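Local coordinates for protein Exo-beta-1,3-glucanase (Streptomyces sp. SirexAA-E, PDB 4PEY) that hydrolyses laminarin and laminarioligosaccharides as a family 55 exo-beta-1,3-glucanase, working from the non-reducing end and yielding glucose and laminaribiose, at residues Gln173-Arg178 with Gly183-Gly188; Pro201-Ser204 with Tyr210-Leu213; Val401-His406 with Ala460-Asp465; Asn439-Gln444 with Ile469-Ile474. The protein carries 1 engineered substitution. One frame throughout, in Å; residues are numbered along the deposited sequence.

How the contacts relate
The chain builds two parallel beta-helical halves, as in other family 55 glycoside hydrolases, and the four contacts divide evenly between them. Contacts 1 and 2 come first and in series; their centres lie 10 Å apart, and they touch where Trp185 meets Tyr210 and Pro201, next to strand 191-198. Contacts 3 and 4 alternate along the chain, with centres 14 Å apart, and meet through Arg403 with Asn439 and Ala463 with Ile469. Although the centres of contacts 1 and 3 are 28 Å apart, both reach the glucose of chain C, so the bound sugars run between the halves. Contacts 2 and 4 lie farther out, their centres 31 Å apart.

Contact 1. Residues Gln173-Arg178 with Gly183-Gly188. With BGC (beta-D-glucopyranose), chain B; BGC (beta-D-glucopyranose), chain C.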
# COMPACT_ATOMS: atom_id res chain seq x y z
N GLN A 173 -2.99 15.39 -2.36
CA GLN A 173 -4.41 15.36 -2.02
C GLN A 173 -4.66 14.83 -0.61
O GLN A 173 -5.50 15.35 0.13
CB GLN A 173 -5.17 14.47 -3.00
CG GLN A 173 -5.21 14.96 -4.43
CD GLN A 173 -5.63 13.86 -5.39
OE1 GLN A 173 -6.12 12.79 -4.99
NE2 GLN A 173 -5.42 14.11 -6.67
N GLN A 174 -3.95 13.77 -0.28
CA GLN A 174 -4.22 13.03 0.94
C GLN A 174 -2.94 12.32 1.36
O GLN A 174 -1.99 12.22 0.57
CB GLN A 174 -5.38 12.04 0.74
CG GLN A 174 -5.09 10.84 -0.18
CD GLN A 174 -5.29 11.14 -1.67
OE1 GLN A 174 -6.32 11.68 -2.09
NE2 GLN A 174 -4.30 10.75 -2.47
N TRP A 175 -2.90 11.82 2.60
CA TRP A 175 -1.72 11.12 3.09
C TRP A 175 -2.06 10.37 4.35
O TRP A 175 -2.91 10.81 5.12
CB TRP A 175 -0.58 12.11 3.37
CG TRP A 175 0.76 11.44 3.35
CD1 TRP A 175 1.39 10.80 4.38
CD2 TRP A 175 1.60 11.28 2.20
NE1 TRP A 175 2.59 10.28 3.95
CE2 TRP A 175 2.74 10.55 2.61
CE3 TRP A 175 1.51 11.69 0.86
CZ2 TRP A 175 3.78 10.23 1.74
CZ3 TRP A 175 2.54 11.37 -0.01
CH2 TRP A 175 3.67 10.64 0.43
N TYR A 176 -1.39 9.23 4.56
CA TYR A 176 -1.46 8.50 5.83
C TYR A 176 -0.07 8.34 6.44
O TYR A 176 0.87 7.90 5.77
CB TYR A 176 -2.09 7.11 5.65
CG TYR A 176 -2.16 6.31 6.94
CD1 TYR A 176 -2.74 6.85 8.09
CD2 TYR A 176 -1.65 5.01 7.01
CE1 TYR A 176 -2.81 6.11 9.27
CE2 TYR A 176 -1.72 4.27 8.18
CZ TYR A 176 -2.30 4.82 9.30
OH TYR A 176 -2.36 4.07 10.46
N THR A 177 0.05 8.70 7.71
CA THR A 177 1.29 8.54 8.46
C THR A 177 0.96 7.77 9.73
O THR A 177 0.01 8.14 10.44
CB THR A 177 1.91 9.91 8.84
OG1 THR A 177 2.02 10.74 7.67
CG2 THR A 177 3.29 9.74 9.49
N ARG A 178 1.71 6.70 10.03
CA ARG A 178 1.51 6.05 11.33
C ARG A 178 2.81 5.77 12.07
O ARG A 178 3.87 5.56 11.47
CB ARG A 178 0.71 4.75 11.21
CG ARG A 178 1.42 3.58 10.62
CD ARG A 178 0.79 2.22 11.02
NE ARG A 178 1.58 1.15 10.42
CZ ARG A 178 2.76 0.74 10.88
NH1 ARG A 178 3.26 1.25 12.00
NH2 ARG A 178 3.44 -0.19 10.22
N GLY A 183 8.93 16.65 12.93
CA GLY A 183 9.23 17.94 13.53
C GLY A 183 8.14 18.96 13.29
O GLY A 183 7.98 19.91 14.07
N GLY A 184 7.38 18.77 12.22
CA GLY A 184 6.30 19.66 11.85
C GLY A 184 5.52 19.09 10.69
O GLY A 184 5.98 18.16 10.02
N TRP A 185 4.34 19.64 10.45
CA TRP A 185 3.50 19.23 9.33
C TRP A 185 2.91 20.47 8.68
O TRP A 185 2.22 21.25 9.33
CB TRP A 185 2.38 18.29 9.80
CG TRP A 185 1.70 17.64 8.66
CD1 TRP A 185 0.67 18.14 7.92
CD2 TRP A 185 2.02 16.36 8.09
NE1 TRP A 185 0.32 17.25 6.92
CE2 TRP A 185 1.13 16.15 7.01
CE3 TRP A 185 2.96 15.37 8.40
CZ2 TRP A 185 1.17 14.99 6.24
CZ3 TRP A 185 2.99 14.22 7.63
CH2 TRP A 185 2.10 14.04 6.56
N GLY A 186 3.18 20.64 7.39
CA GLY A 186 2.96 21.92 6.73
C GLY A 186 1.53 22.30 6.37
O GLY A 186 1.13 23.46 6.52
N ASN A 187 0.77 21.34 5.85
CA ASN A 187 -0.58 21.64 5.38
C ASN A 187 -1.39 20.37 5.13
O ASN A 187 -0.84 19.26 5.09
CB ASN A 187 -0.54 22.49 4.11
CG ASN A 187 -0.02 21.72 2.90
OD1 ASN A 187 1.16 21.39 2.81
ND2 ASN A 187 -0.91 21.44 1.95
N GLY A 188 -2.70 20.54 4.97
CA GLY A 188 -3.58 19.46 4.55
C GLY A 188 -4.42 19.94 3.38
O GLY A 188 -4.78 21.11 3.32
C2 BGC B . -6.09 16.96 -8.13
C3 BGC B . -6.57 16.40 -9.46
C4 BGC B . -7.84 17.12 -9.91
C5 BGC B . -7.56 18.62 -9.92
C6 BGC B . -8.79 19.40 -10.36
C1 BGC B . -5.97 18.48 -8.19
O1 BGC B . -5.67 18.98 -6.91
O2 BGC B . -4.84 16.39 -7.79
O3 BGC B . -6.85 14.96 -9.25
O4 BGC B . -8.20 16.68 -11.21
O5 BGC B . -7.21 19.02 -8.62
O6 BGC B . -8.44 20.77 -10.47
C2 BGC C . -6.38 12.66 -9.60
C3 BGC C . -6.23 11.55 -10.63
C4 BGC C . -7.30 11.70 -11.70
C5 BGC C . -7.24 13.10 -12.29
C6 BGC C . -8.30 13.28 -13.36
C1 BGC C . -6.47 14.03 -10.25
O2 BGC C . -5.25 12.64 -8.75
O3 BGC C . -6.40 10.33 -9.89
O4 BGC C . -7.10 10.71 -12.70
O5 BGC C . -7.47 14.04 -11.25
O6 BGC C . -8.19 14.56 -13.93
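Trp185 meets Trp175 and Thr177 with the far corner of its six-membered ring: CH2 lies 4.0 Å from Trp175 CD1 and 3.5 Å from Thr177 OG1. Trp175 CD1 sits at the edge of the Trp185 ring, in its plane, while the two ring systems are inclined at 58°, an oblique pairing that is neither a stack nor an edge-to-face contact. Thr177 and Trp185 run alongside one another, pointing opposite ways. Both indoles leave the backbone with CG anti to N (chi1 -157° in Trp175, -168° in Trp185), which turns the two indoles toward each other. A weak hydrogen bond from Trp185 NE1 to the Asn187 carbonyl O, 3.0 Å long, ties the indole back to its own segment, and Phe194 packs edge-to-face against it. Trp175 rests in addition on Leu145 and Ile158.

Just before strand 174-178, Gln173 faces the substrate. Its extended chain carries NE2 between two sugars, donating to O2 of the glucose in chain B and to O2 of the glucose in chain C, each at 2.6 Å. Ser154 OG makes a weak hydrogen bond to Gln173 OE1 on the amide's other side. With both N-H groups of one amide spent on successive sugars, Gln173 reads the 2-hydroxyls of two adjoining units, consistent with selectivity for a beta-1,3-linked chain.

Contact 2. Residues Pro201-Ser204 with Tyr210-Leu213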
# COMPACT_ATOMS: atom_id res chain seq x y z
N PRO A 201 -0.28 17.28 13.70
CA PRO A 201 -1.18 18.37 14.06
C PRO A 201 -2.40 17.82 14.79
O PRO A 201 -2.78 16.67 14.55
CB PRO A 201 -1.57 18.99 12.71
CG PRO A 201 -1.34 17.89 11.71
CD PRO A 201 -0.20 17.06 12.24
N ALA A 202 -2.99 18.59 15.69
CA ALA A 202 -4.16 18.12 16.42
C ALA A 202 -5.34 17.90 15.48
O ALA A 202 -5.43 18.53 14.44
CB ALA A 202 -4.53 19.11 17.51
N GLN A 203 -6.22 16.98 15.87
CA GLN A 203 -7.49 16.76 15.19
C GLN A 203 -8.18 18.08 14.88
O GLN A 203 -8.38 18.90 15.78
CB GLN A 203 -8.41 15.90 16.06
CG GLN A 203 -9.84 15.78 15.56
CD GLN A 203 -9.96 14.91 14.33
OE1 GLN A 203 -9.24 13.92 14.18
NE2 GLN A 203 -10.89 15.26 13.44
N SER A 204 -8.54 18.30 13.62
CA SER A 204 -9.12 19.59 13.24
C SER A 204 -10.09 19.53 12.06
O SER A 204 -10.62 20.57 11.66
CB SER A 204 -8.01 20.58 12.91
OG SER A 204 -7.33 20.18 11.74
N TYR A 210 -7.40 17.49 9.01
CA TYR A 210 -6.54 16.61 9.80
C TYR A 210 -7.36 15.64 10.67
O TYR A 210 -8.14 16.07 11.54
CB TYR A 210 -5.63 17.44 10.71
CG TYR A 210 -4.59 18.29 10.01
CD1 TYR A 210 -4.00 17.89 8.83
CD2 TYR A 210 -4.20 19.51 10.56
CE1 TYR A 210 -3.03 18.68 8.20
CE2 TYR A 210 -3.25 20.30 9.96
CZ TYR A 210 -2.67 19.89 8.78
OH TYR A 210 -1.71 20.69 8.19
N THR A 211 -7.16 14.35 10.43
CA THR A 211 -7.75 13.29 11.23
C THR A 211 -6.62 12.70 12.06
O THR A 211 -5.71 12.10 11.50
CB THR A 211 -8.39 12.20 10.35
OG1 THR A 211 -9.46 12.77 9.59
CG2 THR A 211 -8.92 11.04 11.20
N THR A 212 -6.67 12.88 13.37
CA THR A 212 -5.53 12.54 14.22
C THR A 212 -5.92 11.63 15.37
O THR A 212 -6.73 12.00 16.22
CB THR A 212 -4.87 13.82 14.78
OG1 THR A 212 -4.51 14.68 13.69
CG2 THR A 212 -3.65 13.48 15.62
N LEU A 213 -5.32 10.44 15.38
CA LEU A 213 -5.51 9.46 16.44
C LEU A 213 -4.23 9.36 17.26
O LEU A 213 -3.14 9.27 16.70
CB LEU A 213 -5.89 8.09 15.85
CG LEU A 213 -7.24 7.91 15.16
CD1 LEU A 213 -7.40 8.74 13.89
CD2 LEU A 213 -7.42 6.45 14.81
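Tyr210 and Pro201 are brought together by the first torsion of the tyrosine: with CG anti to its carbonyl carbon (chi1 -66°), it brings one ring face against the proline. Pro201 CG then stands 3.5 Å from the Tyr210 ring centroid and 11° off the ring normal, a CH-pi contact made over the face. Pro201 CB shares the approach, lying 3.4 Å from Tyr210 CD2, toward the ring's rim. In Thr212 the hydroxyl is likewise turned anti to the carbonyl carbon, chi1 -56°, and OG1 donates to the carbonyl O of Pro201 over 2.8 Å. One proline therefore supplies its ring to an aromatic face and its carbonyl to a threonine.

The loop 201-204 follows strand 191-198 of the beta-helix and lies along the start of strand 210-220, which pairs in parallel with strand 191-198. Without being a strand itself, the loop borrows strand-like bonding: Ser204 N reaches the carbonyl O of Tyr210 at 3.1 Å with an almost straight N-H...O. The bent side chain of Gln203 stands in for a further backbone acceptor. Its OE1 takes the N-H of Thr212 at 2.9 Å, approached from a direction tilted well out of the amide's carbonyl plane. The amide's other end, NE2, is hydrogen-bonded to Asp524 OD2, a carboxylate oxygen that is also hydrogen-bonded to the hydroxyl of Thr211. Ser204 OG is engaged by the Pro208 carbonyl within the intervening loop, yet it still packs 3.4 Å from Tyr210 CB. The Tyr210 ring also meets Trp185, the two planes nearly perpendicular.

Contact 3. Residues Val401-His406 with Ala460-Asp465; sequences VWRADH and AYDAPD. With BGC (beta-D-glucopyranose), chain D; BGC (beta-D-glucopyranose), chain C.
Arg403, Tyr461 and Asp405 carry most of the surface that joins the end of a beta-helix strand, 399-403, and the turn after it to the loop 460-465 beside the substrate pocket. Arg403 is extended from CG to NE and meets the carboxylate of Asp462 end-on in a two-nitrogen salt bridge. NH1 donates to the syn lone pair of Asp462 OD1 at 3.0 Å, and Asp462 OD1 lies practically in the guanidinium plane; NH2 to OD2 is equally long but more bent (142°), with OD2 tilted 27° out of that plane. Further bonds from Arg403 NE to the Asn415 carbonyl and from NH1 to that of His437 fix the guanidinium's rotation.

Tyr461 lies against Asp405, whose CB is 3.8 Å from the tyrosine's CD2. Asp405 turns its carboxylate to the sugar of chain D: OD1 accepts from O6 and OD2 from O4, so each carboxylate oxygen takes one hydroxyl of the sugar. His406 ND1 also donates to Asp405 OD1, from above the carboxylate plane, at 2.7 Å. Trp402 NE1 adds a bond to O3 of the same glucose. A water bridges the segments, donating to Ala404 O at 2.9 Å and weakly to Asp462 OD2.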
# COMPACT_ATOMS: atom_id res chain seq x y z
N VAL A 401 -5.12 -1.58 -4.12
CA VAL A 401 -5.82 -2.56 -4.92
C VAL A 401 -6.45 -1.76 -6.05
O VAL A 401 -7.35 -0.95 -5.82
CB VAL A 401 -6.86 -3.33 -4.07
CG1 VAL A 401 -7.64 -4.33 -4.91
CG2 VAL A 401 -6.16 -4.04 -2.92
N TRP A 402 -5.96 -1.98 -7.27
CA TRP A 402 -6.15 -1.02 -8.36
C TRP A 402 -6.59 -1.66 -9.66
O TRP A 402 -5.81 -2.38 -10.30
CB TRP A 402 -4.84 -0.26 -8.57
CG TRP A 402 -4.79 0.82 -9.64
CD1 TRP A 402 -5.35 2.07 -9.56
CD2 TRP A 402 -4.07 0.78 -10.87
NE1 TRP A 402 -5.03 2.81 -10.69
CE2 TRP A 402 -4.25 2.04 -11.51
CE3 TRP A 402 -3.29 -0.19 -11.51
CZ2 TRP A 402 -3.67 2.33 -12.75
CZ3 TRP A 402 -2.74 0.10 -12.75
CH2 TRP A 402 -2.93 1.36 -13.35
N ARG A 403 -7.83 -1.39 -10.06
CA ARG A 403 -8.25 -1.70 -11.42
C ARG A 403 -7.71 -0.58 -12.31
O ARG A 403 -7.98 0.60 -12.08
CB ARG A 403 -9.78 -1.82 -11.53
CG ARG A 403 -10.24 -1.95 -12.97
CD ARG A 403 -11.74 -2.21 -13.12
NE ARG A 403 -12.09 -2.13 -14.53
CZ ARG A 403 -12.66 -1.08 -15.13
NH1 ARG A 403 -13.01 -0.00 -14.44
NH2 ARG A 403 -12.89 -1.12 -16.42
N ALA A 404 -6.91 -0.94 -13.32
CA ALA A 404 -6.20 0.07 -14.11
C ALA A 404 -7.16 1.03 -14.83
O ALA A 404 -8.13 0.59 -15.45
CB ALA A 404 -5.28 -0.59 -15.14
N ASP A 405 -6.87 2.32 -14.74
CA ASP A 405 -7.63 3.36 -15.44
C ASP A 405 -6.92 3.82 -16.71
O ASP A 405 -7.49 4.56 -17.50
CB ASP A 405 -7.82 4.56 -14.54
CG ASP A 405 -6.50 5.15 -14.11
OD1 ASP A 405 -6.03 6.13 -14.73
OD2 ASP A 405 -5.89 4.57 -13.18
N HIS A 406 -5.66 3.42 -16.86
CA HIS A 406 -4.88 3.80 -18.04
C HIS A 406 -3.88 2.70 -18.33
O HIS A 406 -3.68 1.81 -17.51
CB HIS A 406 -4.17 5.15 -17.83
CG HIS A 406 -3.16 5.13 -16.73
ND1 HIS A 406 -3.47 5.42 -15.41
CD2 HIS A 406 -1.83 4.87 -16.75
CE1 HIS A 406 -2.38 5.32 -14.67
NE2 HIS A 406 -1.37 4.98 -15.45
N ALA A 460 -14.58 4.02 -10.72
CA ALA A 460 -14.31 3.72 -12.12
C ALA A 460 -14.57 4.95 -13.00
O ALA A 460 -15.62 5.57 -12.87
CB ALA A 460 -15.16 2.55 -12.60
N TYR A 461 -13.64 5.27 -13.89
CA TYR A 461 -13.81 6.43 -14.78
C TYR A 461 -14.64 6.08 -16.01
O TYR A 461 -15.19 6.97 -16.67
CB TYR A 461 -12.46 6.97 -15.27
CG TYR A 461 -11.49 7.41 -14.21
CD1 TYR A 461 -11.89 7.64 -12.90
CD2 TYR A 461 -10.15 7.61 -14.53
CE1 TYR A 461 -10.98 8.06 -11.93
CE2 TYR A 461 -9.24 8.03 -13.58
CZ TYR A 461 -9.66 8.25 -12.29
OH TYR A 461 -8.75 8.66 -11.34
N ASP A 462 -14.70 4.79 -16.33
CA ASP A 462 -15.13 4.37 -17.66
C ASP A 462 -16.51 3.72 -17.71
O ASP A 462 -16.86 3.07 -18.70
CB ASP A 462 -14.06 3.45 -18.29
CG ASP A 462 -13.63 2.30 -17.39
OD1 ASP A 462 -14.06 2.21 -16.22
OD2 ASP A 462 -12.83 1.47 -17.87
N ALA A 463 -17.30 3.92 -16.67
CA ALA A 463 -18.70 3.52 -16.70
C ALA A 463 -19.37 4.20 -17.90
O ALA A 463 -19.30 5.42 -18.03
CB ALA A 463 -19.41 3.89 -15.41
N PRO A 464 -19.99 3.41 -18.79
CA PRO A 464 -20.49 4.02 -20.03
C PRO A 464 -21.76 4.84 -19.84
O PRO A 464 -22.01 5.78 -20.61
CB PRO A 464 -20.75 2.81 -20.94
CG PRO A 464 -20.93 1.66 -20.02
CD PRO A 464 -20.04 1.94 -18.83
N ASP A 465 -22.57 4.49 -18.85
CA ASP A 465 -23.82 5.18 -18.60
C ASP A 465 -24.32 4.84 -17.20
O ASP A 465 -23.73 4.02 -16.50
CB ASP A 465 -24.87 4.84 -19.67
CG ASP A 465 -25.08 3.34 -19.85
OD1 ASP A 465 -25.31 2.92 -21.01
OD2 ASP A 465 -25.04 2.58 -18.86
C2 BGC D . -5.88 8.03 -9.53
C3 BGC D . -5.02 6.87 -10.02
C4 BGC D . -4.79 6.99 -11.52
C5 BGC D . -4.17 8.34 -11.83
C6 BGC D . -3.90 8.48 -13.32
C1 BGC D . -5.38 9.38 -10.05
O2 BGC D . -5.90 8.03 -8.11
O3 BGC D . -5.67 5.64 -9.75
O4 BGC D . -3.97 5.95 -11.98
O5 BGC D . -5.09 9.34 -11.44
O6 BGC D . -5.12 8.61 -14.01
C2 BGC C . -6.38 12.66 -9.60
C3 BGC C . -6.23 11.55 -10.63
C4 BGC C . -7.30 11.70 -11.70
C5 BGC C . -7.24 13.10 -12.29
C6 BGC C . -8.30 13.28 -13.36
C1 BGC C . -6.47 14.03 -10.25
O2 BGC C . -5.25 12.64 -8.75
O3 BGC C . -6.40 10.33 -9.89
O4 BGC C . -7.10 10.71 -12.70
O5 BGC C . -7.47 14.04 -11.25
O6 BGC C . -8.19 14.56 -13.93
O HOH W 1 -10.62 1.95 -16.07

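Contact 4. Residues Asn439-Gln444 with Ile469-Ile474; sequences NKYDVQ and IQNGDI
Tyr441 and Asn471 make the close part of this contact, a single hydrogen bond from Asn471 ND2 to Tyr441 OH, 3.0 Å long with an N-H...O angle of 148°. The side chains cross at about a right angle, and ring and amide planes stand 82° apart, so the amide does not stack on the ring, and its nitrogen meets the hydroxyl oxygen. Asn471 reaches it with CG anti to its backbone N (chi1 174°). The same ND2 makes a weak bond to the Gly476 carbonyl, and Tyr477 packs edge-to-face with the Tyr441 ring.

The buried end of the contact is looser by distance: Asn439 O and Ile469 CG2 are 4.3 Å apart, a simple van der Waals approach. Asn439 itself is anchored by its amide to Ala417 N and to the Trp412 carbonyl.

On the solvent side, the turn residues Gly472 and Asp473 of a small hairpin stay clear of segment 439-444. A type II' turn from Asn471 to Ile474 joins strands 470-471 and 474-475, with Gly472 at its exposed corner in a positive-phi conformation. Ile474 N bonds to Asn471 O at 3.0 Å, and Asn471 N to Ile474 O at 2.8 Å. Gln470 NE2 braces the turn by a nearly straight bond of 3.0 Å to Gly472 O, which lies in its amide plane. The hairpin is thus shaped by its own bonds, while its link to the loop before strand 443-445 rests on one directional amide-to-phenol bond and one loose van der Waals approach.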
# COMPACT_ATOMS: atom_id res chain seq x y z
N ASN A 439 -15.64 -2.09 -10.87
CA ASN A 439 -16.93 -1.91 -11.54
C ASN A 439 -18.09 -1.86 -10.55
O ASN A 439 -19.11 -1.23 -10.83
CB ASN A 439 -17.19 -3.01 -12.58
CG ASN A 439 -16.17 -3.03 -13.71
OD1 ASN A 439 -14.98 -3.27 -13.49
ND2 ASN A 439 -16.64 -2.83 -14.95
N LYS A 440 -17.94 -2.52 -9.40
CA LYS A 440 -18.97 -2.51 -8.36
C LYS A 440 -18.39 -1.99 -7.04
O LYS A 440 -17.81 -0.90 -7.03
CB LYS A 440 -19.60 -3.91 -8.24
CG LYS A 440 -20.24 -4.34 -9.56
CD LYS A 440 -21.07 -5.60 -9.45
CE LYS A 440 -21.70 -5.94 -10.81
NZ LYS A 440 -22.59 -4.84 -11.30
N TYR A 441 -18.56 -2.71 -5.93
CA TYR A 441 -18.06 -2.23 -4.64
C TYR A 441 -16.55 -2.33 -4.54
O TYR A 441 -15.99 -3.44 -4.56
CB TYR A 441 -18.66 -3.02 -3.47
CG TYR A 441 -20.15 -2.94 -3.29
CD1 TYR A 441 -20.78 -1.73 -2.99
CD2 TYR A 441 -20.94 -4.08 -3.35
CE1 TYR A 441 -22.15 -1.66 -2.80
CE2 TYR A 441 -22.30 -4.02 -3.15
CZ TYR A 441 -22.90 -2.81 -2.88
OH TYR A 441 -24.27 -2.76 -2.68
N ASP A 442 -15.86 -1.20 -4.37
CA ASP A 442 -14.42 -1.26 -4.20
C ASP A 442 -14.06 -1.99 -2.90
O ASP A 442 -13.21 -2.87 -2.92
CB ASP A 442 -13.82 0.15 -4.22
CG ASP A 442 -14.29 0.94 -5.42
OD1 ASP A 442 -15.46 1.39 -5.39
OD2 ASP A 442 -13.51 1.10 -6.39
N VAL A 443 -14.72 -1.64 -1.80
CA VAL A 443 -14.54 -2.34 -0.53
C VAL A 443 -15.90 -2.73 0.03
O VAL A 443 -16.82 -1.90 0.06
CB VAL A 443 -13.78 -1.47 0.51
CG1 VAL A 443 -13.75 -2.15 1.89
CG2 VAL A 443 -12.36 -1.18 0.04
N GLN A 444 -16.01 -3.99 0.45
CA GLN A 444 -17.18 -4.45 1.17
C GLN A 444 -16.72 -5.08 2.49
O GLN A 444 -15.76 -5.83 2.52
CB GLN A 444 -17.98 -5.45 0.33
CG GLN A 444 -19.22 -5.99 1.03
CD GLN A 444 -20.09 -6.84 0.12
OE1 GLN A 444 -19.68 -7.24 -0.97
NE2 GLN A 444 -21.31 -7.11 0.56
N ILE A 469 -24.00 1.06 -13.80
CA ILE A 469 -23.65 0.97 -12.39
C ILE A 469 -24.88 0.98 -11.49
O ILE A 469 -24.79 1.25 -10.30
CB ILE A 469 -22.67 2.10 -11.96
CG1 ILE A 469 -23.26 3.49 -12.22
CG2 ILE A 469 -21.32 1.92 -12.66
CD1 ILE A 469 -22.39 4.64 -11.70
N GLN A 470 -26.05 0.67 -12.05
CA GLN A 470 -27.26 0.61 -11.23
C GLN A 470 -27.14 -0.55 -10.24
O GLN A 470 -26.74 -1.65 -10.59
CB GLN A 470 -28.51 0.45 -12.10
CG GLN A 470 -29.81 0.61 -11.33
CD GLN A 470 -30.09 2.06 -10.89
OE1 GLN A 470 -29.66 3.02 -11.54
NE2 GLN A 470 -30.82 2.21 -9.79
N ASN A 471 -27.48 -0.25 -8.99
CA ASN A 471 -27.29 -1.16 -7.86
C ASN A 471 -28.61 -1.31 -7.12
O ASN A 471 -28.82 -0.71 -6.07
CB ASN A 471 -26.19 -0.60 -6.95
CG ASN A 471 -26.01 -1.39 -5.66
OD1 ASN A 471 -26.39 -2.55 -5.56
ND2 ASN A 471 -25.41 -0.74 -4.66
N GLY A 472 -29.52 -2.11 -7.67
CA GLY A 472 -30.87 -2.17 -7.13
C GLY A 472 -31.51 -0.80 -7.31
O GLY A 472 -31.59 -0.31 -8.43
N ASP A 473 -31.95 -0.18 -6.22
CA ASP A 473 -32.56 1.15 -6.28
C ASP A 473 -31.54 2.25 -6.01
O ASP A 473 -31.90 3.41 -5.81
CB ASP A 473 -33.71 1.26 -5.29
CG ASP A 473 -34.85 0.30 -5.61
OD1 ASP A 473 -35.22 0.20 -6.80
OD2 ASP A 473 -35.36 -0.34 -4.67
N ILE A 474 -30.26 1.88 -5.97
CA ILE A 474 -29.20 2.85 -5.71
C ILE A 474 -28.41 3.14 -6.99
O ILE A 474 -28.08 2.22 -7.74
CB ILE A 474 -28.25 2.33 -4.60
CG1 ILE A 474 -29.03 2.16 -3.29
CG2 ILE A 474 -27.04 3.25 -4.39
CD1 ILE A 474 -28.26 1.46 -2.21